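Long-range contact in putative C39-like peptidase (Bacillus anthracis, PDB 3ERV), which is of unknown function but probably acts as a cysteine peptidase of the C39-like family, with a papain-like fold: residues H178-I183 with R193-D198. Sequence-based numbering, arbitrary orientation.
Sequences HCVVLI and RDPLKD
His178 and Asp194 of this papain-like (clan CA) peptidase meet just past the end of strand 189-193, where the chain enters a loop opposite the beginning of its antiparallel neighbour, strand 177-185. NE2 of His178 donates to Asp194 OD1 over 2.7 Å. The acceptor lies in the ring plane, yet the bond reaches the carboxylate from above its plane, the two planes being turned 41° apart. With Cys50, at the start of helix 50-61, touching the imidazole, the arrangement is consistent with a Cys-His-Asp catalytic triad. CG of His178 stands anti to the backbone N (chi1 -165°), a torsion that carries the ring across to the loop, where CE1 also packs 3.6 Å from Leu196 CD1.

One residue on, the carbonyl O of Cys179 lies 3.3 Å from Pro195 CD. Val180 follows, its CG1 3.8 Å from Asp194 CG, placing a methyl group beside the carboxylate. Val181 then pairs with Arg193 as an antiparallel hydrogen-bonded pair. Val181 N reaches Arg193 O at 3.0 Å. Arg193 N returns to Val181 O at 2.8 Å. This two-bond bridge fixes the backbone immediately before Asp194. At Ile183, CD1 covers one face of the Arg193 guanidinium, offset toward its rim, while Arg193 NH2 is hydrogen-bonded to Val37 O.

Asp194 itself is steadied by the type I turn Asp194-Lys197, closed by Lys197 N on Asp194 O, and by an Asx turn: Leu196 N donates to Asp194 OD1 at 2.9 Å, from the face of the carboxylate opposite His178 NE2.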
ATOM      1  N   HIS A 178      -6.935  -1.937   2.137  1.00 49.15           N
ATOM      2  CA  HIS A 178      -6.727  -1.069   1.013  1.00 48.90           C
ATOM      3  C   HIS A 178      -5.291  -0.501   0.973  1.00 48.67           C
ATOM      4  O   HIS A 178      -4.532  -0.532   1.971  1.00 49.15           O
ATOM      5  CB  HIS A 178      -7.777   0.046   1.030  1.00 48.78           C
ATOM      6  CG  HIS A 178      -7.892   0.795  -0.273  1.00 50.07           C
ATOM      7  ND1 HIS A 178      -7.817   0.172  -1.507  1.00 51.48           N
ATOM      8  CD2 HIS A 178      -8.073   2.113  -0.533  1.00 51.25           C
ATOM      9  CE1 HIS A 178      -7.954   1.071  -2.466  1.00 51.10           C
ATOM     10  NE2 HIS A 178      -8.104   2.258  -1.903  1.00 52.88           N
ATOM     11  N   CYS A 179      -4.892   0.031  -0.177  1.00 47.70           N
ATOM     12  CA  CYS A 179      -3.526   0.547  -0.287  1.00 45.19           C
ATOM     13  C   CYS A 179      -3.547   1.767  -1.155  1.00 44.54           C
ATOM     14  O   CYS A 179      -4.145   1.764  -2.216  1.00 44.68           O
ATOM     15  CB  CYS A 179      -2.592  -0.532  -0.859  1.00 44.98           C
ATOM     16  SG  CYS A 179      -0.903   0.032  -1.110  1.00 42.96           S
ATOM     17  N   VAL A 180      -2.889   2.818  -0.693  1.00 44.55           N
ATOM     18  CA  VAL A 180      -2.912   4.123  -1.365  1.00 43.33           C
ATOM     19  C   VAL A 180      -1.510   4.756  -1.275  1.00 42.59           C
ATOM     20  O   VAL A 180      -0.632   4.275  -0.558  1.00 41.85           O
ATOM     21  CB  VAL A 180      -4.022   5.108  -0.768  1.00 44.60           C
ATOM     22  CG1 VAL A 180      -5.445   4.464  -0.746  1.00 41.90           C
ATOM     23  CG2 VAL A 180      -3.635   5.608   0.604  1.00 43.30           C
ATOM     24  N   VAL A 181      -1.304   5.833  -2.017  1.00 42.61           N
ATOM     25  CA  VAL A 181      -0.065   6.594  -1.958  1.00 42.73           C
ATOM     26  C   VAL A 181      -0.334   7.863  -1.194  1.00 44.65           C
ATOM     27  O   VAL A 181      -1.232   8.629  -1.584  1.00 46.21           O
ATOM     28  CB  VAL A 181       0.493   6.988  -3.390  1.00 42.44           C
ATOM     29  CG1 VAL A 181       1.886   7.637  -3.263  1.00 37.15           C
ATOM     30  CG2 VAL A 181       0.513   5.747  -4.342  1.00 39.14           C
ATOM     31  N   LEU A 182       0.437   8.068  -0.128  1.00 45.29           N
ATOM     32  CA  LEU A 182       0.459   9.320   0.626  1.00 46.71           C
ATOM     33  C   LEU A 182       1.273  10.366  -0.117  1.00 47.58           C
ATOM     34  O   LEU A 182       2.491  10.209  -0.330  1.00 48.43           O
ATOM     35  CB  LEU A 182       1.040   9.109   2.030  1.00 46.72           C
ATOM     36  CG  LEU A 182       1.207  10.375   2.909  1.00 46.46           C
ATOM     37  CD1 LEU A 182      -0.139  11.011   3.265  1.00 46.41           C
ATOM     38  CD2 LEU A 182       1.993  10.071   4.172  1.00 47.86           C
ATOM     39  N   ILE A 183       0.618  11.430  -0.541  1.00 46.90           N
ATOM     40  CA  ILE A 183       1.310  12.392  -1.334  1.00 47.77           C
ATOM     41  C   ILE A 183       1.309  13.788  -0.722  1.00 49.19           C
ATOM     42  O   ILE A 183       1.860  14.730  -1.316  1.00 49.39           O
ATOM     43  CB  ILE A 183       0.730  12.487  -2.765  1.00 47.43           C
ATOM     44  CG1 ILE A 183      -0.677  13.128  -2.764  1.00 46.95           C
ATOM     45  CG2 ILE A 183       0.832  11.095  -3.542  1.00 44.57           C
ATOM     46  CD1 ILE A 183      -1.114  13.581  -4.206  1.00 45.38           C
ATOM     47  N   ARG A 193      -3.247   9.460  -3.358  1.00 49.50           N
ATOM     48  CA  ARG A 193      -3.674   8.823  -4.621  1.00 48.64           C
ATOM     49  C   ARG A 193      -4.302   7.472  -4.264  1.00 48.23           C
ATOM     50  O   ARG A 193      -3.649   6.594  -3.681  1.00 47.62           O
ATOM     51  CB  ARG A 193      -2.482   8.608  -5.576  1.00 48.13           C
ATOM     52  CG  ARG A 193      -1.909   9.879  -6.153  1.00 47.95           C
ATOM     53  CD  ARG A 193      -2.588  10.344  -7.435  1.00 45.59           C
ATOM     54  NE  ARG A 193      -1.810  11.488  -7.909  1.00 48.84           N
ATOM     55  CZ  ARG A 193      -2.131  12.762  -7.737  1.00 48.42           C
ATOM     56  NH1 ARG A 193      -3.294  13.081  -7.140  1.00 45.39           N
ATOM     57  NH2 ARG A 193      -1.291  13.711  -8.184  1.00 45.79           N
ATOM     58  N   ASP A 194      -5.577   7.317  -4.592  1.00 47.99           N
ATOM     59  CA  ASP A 194      -6.306   6.097  -4.299  1.00 48.26           C
ATOM     60  C   ASP A 194      -6.656   5.379  -5.609  1.00 47.90           C
ATOM     61  O   ASP A 194      -7.484   5.891  -6.391  1.00 48.40           O
ATOM     62  CB  ASP A 194      -7.578   6.475  -3.548  1.00 48.97           C
ATOM     63  CG  ASP A 194      -8.346   5.277  -3.067  1.00 50.89           C
ATOM     64  OD1 ASP A 194      -8.332   4.217  -3.746  1.00 50.28           O
ATOM     65  OD2 ASP A 194      -8.949   5.414  -1.978  1.00 56.29           O
ATOM     66  N   PRO A 195      -6.038   4.196  -5.852  1.00 47.18           N
ATOM     67  CA  PRO A 195      -6.194   3.476  -7.121  1.00 47.20           C
ATOM     68  C   PRO A 195      -7.634   3.021  -7.403  1.00 48.66           C
ATOM     69  O   PRO A 195      -7.929   2.593  -8.514  1.00 48.44           O
ATOM     70  CB  PRO A 195      -5.242   2.260  -6.989  1.00 46.74           C
ATOM     71  CG  PRO A 195      -4.977   2.113  -5.516  1.00 46.15           C
ATOM     72  CD  PRO A 195      -5.192   3.465  -4.872  1.00 46.82           C
ATOM     73  N   LEU A 196      -8.515   3.131  -6.411  1.00 50.60           N
ATOM     74  CA  LEU A 196      -9.937   2.893  -6.608  1.00 53.69           C
ATOM     75  C   LEU A 196     -10.806   4.155  -6.698  1.00 55.37           C
ATOM     76  O   LEU A 196     -12.016   4.044  -6.824  1.00 56.60           O
ATOM     77  CB  LEU A 196     -10.485   2.050  -5.482  1.00 53.93           C
ATOM     78  CG  LEU A 196     -10.285   0.537  -5.645  1.00 54.78           C
ATOM     79  CD1 LEU A 196     -10.783  -0.164  -4.377  1.00 56.73           C
ATOM     80  CD2 LEU A 196     -11.014   0.033  -6.881  1.00 52.68           C
ATOM     81  N   LYS A 197     -10.235   5.343  -6.604  1.00 56.91           N
ATOM     82  CA  LYS A 197     -11.064   6.546  -6.713  1.00 59.19           C
ATOM     83  C   LYS A 197     -10.629   7.412  -7.871  1.00 60.92           C
ATOM     84  O   LYS A 197      -9.477   7.839  -7.954  1.00 61.03           O
ATOM     85  CB  LYS A 197     -11.028   7.373  -5.439  1.00 58.58           C
ATOM     86  CG  LYS A 197     -11.577   6.701  -4.214  1.00 60.36           C
ATOM     87  CD  LYS A 197     -11.124   7.468  -2.957  1.00 61.94           C
ATOM     88  CE  LYS A 197     -11.939   7.110  -1.747  1.00 62.54           C
ATOM     89  NZ  LYS A 197     -13.321   7.489  -2.025  1.00 64.24           N
ATOM     90  N   ASP A 198     -11.566   7.701  -8.757  1.00 63.14           N
ATOM     91  CA  ASP A 198     -11.242   8.391 -10.003  1.00 65.45           C
ATOM     92  C   ASP A 198     -11.038   9.898  -9.841  1.00 66.21           C
ATOM     93  O   ASP A 198     -11.835  10.696 -10.349  1.00 66.76           O
ATOM     94  CB  ASP A 198     -12.350   8.141 -11.015  1.00 66.27           C
ATOM     95  CG  ASP A 198     -11.861   8.233 -12.438  1.00 69.84           C
ATOM     96  OD1 ASP A 198     -10.684   8.623 -12.651  1.00 72.95           O
ATOM     97  OD2 ASP A 198     -12.656   7.895 -13.346  1.00 72.28           O
TER